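Local coordinates for protein fervidolysin (PDB 1R6V) that degrades keratin into peptides as a subtilisin-like serine protease, letting the bacterium grow on native feathers, at residues A284-G296 against Y306-A318. The protein carries 1 engineered substitution. Residues are numbered along the deposited sequence; the frame is centred on the assembly and turned at random.
Sequences AMEHGVVMVVSAG and YPAGYPGVIQVAA
With CG trans to its backbone N (chi1 -175°) and the chain extended beyond, Gln315 runs alongside Ala295 until NE2 lies 3.3 Å from Ala295 CB. The first torsion of Val293 (chi1 -176°) likewise turns CG1 to Ala308, 3.8 Å from its CB, while CG2 rests on Val313. On the other face of the sheet, Val290 CG1 meets the tip of Ile314, CD1, at 3.6 Å, and Val292 CG1 touches Val316 CG2 at 3.7 Å; helix 380-397 packs on the second pair, Thr388 against Val292 and Val387 against Val316. Replacing Gln315 with an alanine would probably open a gap beside Ala295 and leave Ser335 without its weak hydrogen bond from the amide.

The backbones pair in parallel. Ile314 N gives a nearly straight bond to Met291 O (2.9 Å, 173° at the hydrogen), Val293 N binds Ile314 O, and Val316 N returns to Val293 O, which also receives a CA-H contact from Gln315. Before the first of these bonds, one water accepts from Met291 N and donates to Gly312 O, joining the start of strand 290-294 to the turn that leads into strand 314-318. There the bent thioether of Met285 reaches over the type II turn Tyr310-Val313, its CE 3.5 Å from Pro311 O; a CB on Gly312 would collide with SD.

Strand 290-294 is also paired with strand 263-269, so the contact builds the largely parallel central sheet of the subtilisin fold, where Ser294 comes within about 5 Å, side chain to side chain, of Ser381, the inferred charge-relay serine.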
loop_
_atom_site.group_PDB
_atom_site.type_symbol
_atom_site.label_atom_id
_atom_site.label_comp_id
_atom_site.label_asym_id
_atom_site.label_seq_id
_atom_site.Cartn_x
_atom_site.Cartn_y
_atom_site.Cartn_z
ATOM N N ALA A 284 7.720 9.244 -4.126
ATOM C CA ALA A 284 9.101 9.275 -3.715
ATOM C C ALA A 284 10.000 8.579 -4.756
ATOM O O ALA A 284 11.044 9.112 -5.137
ATOM C CB ALA A 284 9.242 8.598 -2.328
ATOM N N MET A 285 9.605 7.398 -5.217
ATOM C CA MET A 285 10.439 6.671 -6.184
ATOM C C MET A 285 10.548 7.411 -7.527
ATOM O O MET A 285 11.600 7.369 -8.187
ATOM C CB MET A 285 9.919 5.232 -6.371
ATOM C CG MET A 285 10.121 4.373 -5.108
ATOM S SD MET A 285 9.804 2.576 -5.263
ATOM C CE MET A 285 7.950 2.509 -5.201
ATOM N N GLU A 286 9.479 8.101 -7.909
ATOM C CA GLU A 286 9.484 8.862 -9.161
ATOM C C GLU A 286 10.460 10.027 -9.049
ATOM O O GLU A 286 10.974 10.519 -10.054
ATOM C CB GLU A 286 8.070 9.358 -9.495
ATOM C CG GLU A 286 7.249 8.323 -10.259
ATOM C CD GLU A 286 5.770 8.665 -10.368
ATOM O OE1 GLU A 286 5.428 9.868 -10.367
ATOM O OE2 GLU A 286 4.953 7.718 -10.469
ATOM N N HIS A 287 10.717 10.467 -7.822
ATOM C CA HIS A 287 11.667 11.537 -7.572
ATOM C C HIS A 287 13.057 10.940 -7.327
ATOM O O HIS A 287 13.985 11.639 -6.924
ATOM C CB HIS A 287 11.224 12.386 -6.370
ATOM C CG HIS A 287 10.108 13.332 -6.686
ATOM N ND1 HIS A 287 10.328 14.640 -7.063
ATOM C CD2 HIS A 287 8.770 13.144 -6.744
ATOM C CE1 HIS A 287 9.173 15.216 -7.344
ATOM N NE2 HIS A 287 8.213 14.330 -7.159
ATOM N N GLY A 288 13.179 9.635 -7.574
ATOM C CA GLY A 288 14.449 8.947 -7.423
ATOM C C GLY A 288 14.841 8.512 -6.027
ATOM O O GLY A 288 16.003 8.179 -5.807
ATOM N N VAL A 289 13.898 8.502 -5.088
ATOM C CA VAL A 289 14.228 8.101 -3.722
ATOM C C VAL A 289 14.052 6.603 -3.550
ATOM O O VAL A 289 13.054 6.024 -4.002
ATOM C CB VAL A 289 13.349 8.807 -2.660
ATOM C CG1 VAL A 289 13.242 10.314 -2.939
ATOM C CG2 VAL A 289 12.011 8.164 -2.609
ATOM N N VAL A 290 15.021 5.987 -2.877
ATOM C CA VAL A 290 15.017 4.549 -2.613
ATOM C C VAL A 290 14.249 4.323 -1.326
ATOM O O VAL A 290 14.436 5.061 -0.369
ATOM C CB VAL A 290 16.467 4.025 -2.457
ATOM C CG1 VAL A 290 16.473 2.543 -2.022
ATOM C CG2 VAL A 290 17.179 4.171 -3.798
ATOM N N MET A 291 13.378 3.317 -1.315
ATOM C CA MET A 291 12.570 3.028 -0.136
ATOM C C MET A 291 12.917 1.642 0.400
ATOM O O MET A 291 12.609 0.650 -0.243
ATOM C CB MET A 291 11.078 3.107 -0.505
ATOM C CG MET A 291 10.635 4.524 -0.974
ATOM S SD MET A 291 10.655 5.906 0.240
ATOM C CE MET A 291 8.824 6.182 0.517
ATOM N N VAL A 292 13.563 1.611 1.569
ATOM C CA VAL A 292 13.983 0.374 2.241
ATOM C C VAL A 292 12.927 0.073 3.305
ATOM O O VAL A 292 12.604 0.938 4.129
ATOM C CB VAL A 292 15.377 0.562 2.905
ATOM C CG1 VAL A 292 15.802 -0.727 3.619
ATOM C CG2 VAL A 292 16.426 0.930 1.815
ATOM N N VAL A 293 12.377 -1.133 3.272
ATOM C CA VAL A 293 11.331 -1.515 4.227
ATOM C C VAL A 293 11.666 -2.853 4.844
ATOM O O VAL A 293 12.046 -3.803 4.146
ATOM C CB VAL A 293 9.961 -1.642 3.531
ATOM C CG1 VAL A 293 8.862 -1.945 4.560
ATOM C CG2 VAL A 293 9.662 -0.371 2.771
ATOM N N SER A 294 11.516 -2.949 6.156
ATOM C CA SER A 294 11.821 -4.219 6.786
ATOM C C SER A 294 10.733 -5.248 6.452
ATOM O O SER A 294 9.552 -4.910 6.273
ATOM C CB SER A 294 11.916 -4.036 8.299
ATOM O OG SER A 294 10.616 -3.830 8.795
ATOM N N ALA A 295 11.147 -6.507 6.332
ATOM C CA ALA A 295 10.222 -7.615 6.077
ATOM C C ALA A 295 9.380 -7.766 7.350
ATOM O O ALA A 295 9.734 -7.224 8.391
ATOM C CB ALA A 295 11.008 -8.908 5.826
ATOM N N GLY A 296 8.279 -8.504 7.265
ATOM C CA GLY A 296 7.413 -8.703 8.419
ATOM C C GLY A 296 8.082 -9.037 9.745
ATOM O O GLY A 296 9.263 -9.400 9.800
ATOM N N TYR A 306 1.688 -4.024 4.046
ATOM C CA TYR A 306 2.044 -2.741 3.412
ATOM C C TYR A 306 2.595 -1.735 4.416
ATOM O O TYR A 306 2.114 -1.653 5.545
ATOM C CB TYR A 306 0.826 -2.157 2.668
ATOM C CG TYR A 306 0.307 -3.092 1.610
ATOM C CD1 TYR A 306 -0.767 -3.946 1.864
ATOM C CD2 TYR A 306 0.957 -3.192 0.373
ATOM C CE1 TYR A 306 -1.179 -4.883 0.921
ATOM C CE2 TYR A 306 0.556 -4.125 -0.572
ATOM C CZ TYR A 306 -0.502 -4.965 -0.291
ATOM O OH TYR A 306 -0.856 -5.912 -1.218
ATOM N N PRO A 307 3.553 -0.882 3.987
ATOM C CA PRO A 307 4.155 -0.741 2.654
ATOM C C PRO A 307 5.128 -1.771 2.091
ATOM O O PRO A 307 5.508 -1.645 0.933
ATOM C CB PRO A 307 4.815 0.637 2.721
ATOM C CG PRO A 307 5.355 0.629 4.132
ATOM C CD PRO A 307 4.138 0.092 4.925
ATOM N N ALA A 308 5.534 -2.773 2.865
ATOM C CA ALA A 308 6.486 -3.768 2.354
ATOM C C ALA A 308 6.054 -4.404 1.034
ATOM O O ALA A 308 6.890 -4.701 0.178
ATOM C CB ALA A 308 6.715 -4.877 3.415
ATOM N N GLY A 309 4.745 -4.618 0.879
ATOM C CA GLY A 309 4.210 -5.246 -0.320
ATOM C C GLY A 309 4.071 -4.402 -1.575
ATOM O O GLY A 309 3.668 -4.924 -2.619
ATOM N N TYR A 310 4.372 -3.107 -1.508
ATOM C CA TYR A 310 4.262 -2.287 -2.726
ATOM C C TYR A 310 5.441 -2.580 -3.655
ATOM O O TYR A 310 6.589 -2.666 -3.206
ATOM C CB TYR A 310 4.251 -0.796 -2.376
ATOM C CG TYR A 310 2.988 -0.345 -1.657
ATOM C CD1 TYR A 310 3.066 0.481 -0.537
ATOM C CD2 TYR A 310 1.724 -0.724 -2.112
ATOM C CE1 TYR A 310 1.914 0.918 0.124
ATOM C CE2 TYR A 310 0.562 -0.288 -1.457
ATOM C CZ TYR A 310 0.679 0.533 -0.342
ATOM O OH TYR A 310 -0.456 0.984 0.292
ATOM N N PRO A 311 5.180 -2.728 -4.966
ATOM C CA PRO A 311 6.291 -3.011 -5.880
ATOM C C PRO A 311 7.315 -1.899 -5.946
ATOM O O PRO A 311 6.959 -0.716 -5.932
ATOM C CB PRO A 311 5.591 -3.249 -7.219
ATOM C CG PRO A 311 4.321 -2.418 -7.111
ATOM C CD PRO A 311 3.892 -2.705 -5.681
ATOM N N GLY A 312 8.591 -2.287 -5.976
ATOM C CA GLY A 312 9.663 -1.322 -6.081
ATOM C C GLY A 312 10.495 -1.084 -4.835
ATOM O O GLY A 312 11.636 -0.614 -4.930
ATOM N N VAL A 313 9.928 -1.363 -3.665
ATOM C CA VAL A 313 10.671 -1.158 -2.432
ATOM C C VAL A 313 11.727 -2.244 -2.288
ATOM O O VAL A 313 11.666 -3.271 -2.966
ATOM C CB VAL A 313 9.763 -1.216 -1.178
ATOM C CG1 VAL A 313 8.612 -0.241 -1.326
ATOM C CG2 VAL A 313 9.269 -2.615 -0.941
ATOM N N ILE A 314 12.710 -1.985 -1.434
ATOM C CA ILE A 314 13.761 -2.958 -1.154
ATOM C C ILE A 314 13.371 -3.557 0.197
ATOM O O ILE A 314 13.528 -2.910 1.235
ATOM C CB ILE A 314 15.138 -2.299 -1.010
ATOM C CG1 ILE A 314 15.528 -1.595 -2.317
ATOM C CG2 ILE A 314 16.173 -3.348 -0.636
ATOM C CD1 ILE A 314 16.943 -0.991 -2.303
ATOM N N GLN A 315 12.856 -4.783 0.187
ATOM C CA GLN A 315 12.433 -5.429 1.437
ATOM C C GLN A 315 13.618 -6.171 2.057
ATOM O O GLN A 315 14.323 -6.904 1.372
ATOM C CB GLN A 315 11.267 -6.381 1.166
ATOM C CG GLN A 315 10.704 -6.999 2.434
ATOM C CD GLN A 315 9.471 -7.862 2.178
ATOM O OE1 GLN A 315 8.779 -7.698 1.173
ATOM N NE2 GLN A 315 9.188 -8.772 3.100
ATOM N N VAL A 316 13.827 -5.980 3.358
ATOM C CA VAL A 316 14.984 -6.539 4.043
ATOM C C VAL A 316 14.690 -7.544 5.146
ATOM O O VAL A 316 13.873 -7.284 6.027
ATOM C CB VAL A 316 15.810 -5.385 4.658
ATOM C CG1 VAL A 316 17.048 -5.902 5.365
ATOM C CG2 VAL A 316 16.168 -4.381 3.573
ATOM N N ALA A 317 15.372 -8.683 5.098
ATOM C CA ALA A 317 15.204 -9.711 6.119
ATOM C C ALA A 317 16.294 -9.600 7.173
ATOM O O ALA A 317 17.381 -9.085 6.917
ATOM C CB ALA A 317 15.251 -11.086 5.478
ATOM N N ALA A 318 16.008 -10.110 8.368
ATOM C CA ALA A 318 16.972 -10.077 9.465
ATOM C C ALA A 318 17.828 -11.344 9.467
ATOM O O ALA A 318 17.297 -12.453 9.364
ATOM C CB ALA A 318 16.233 -9.959 10.784
HETATM O O HOH W 1 12.996 1.866 -3.802
#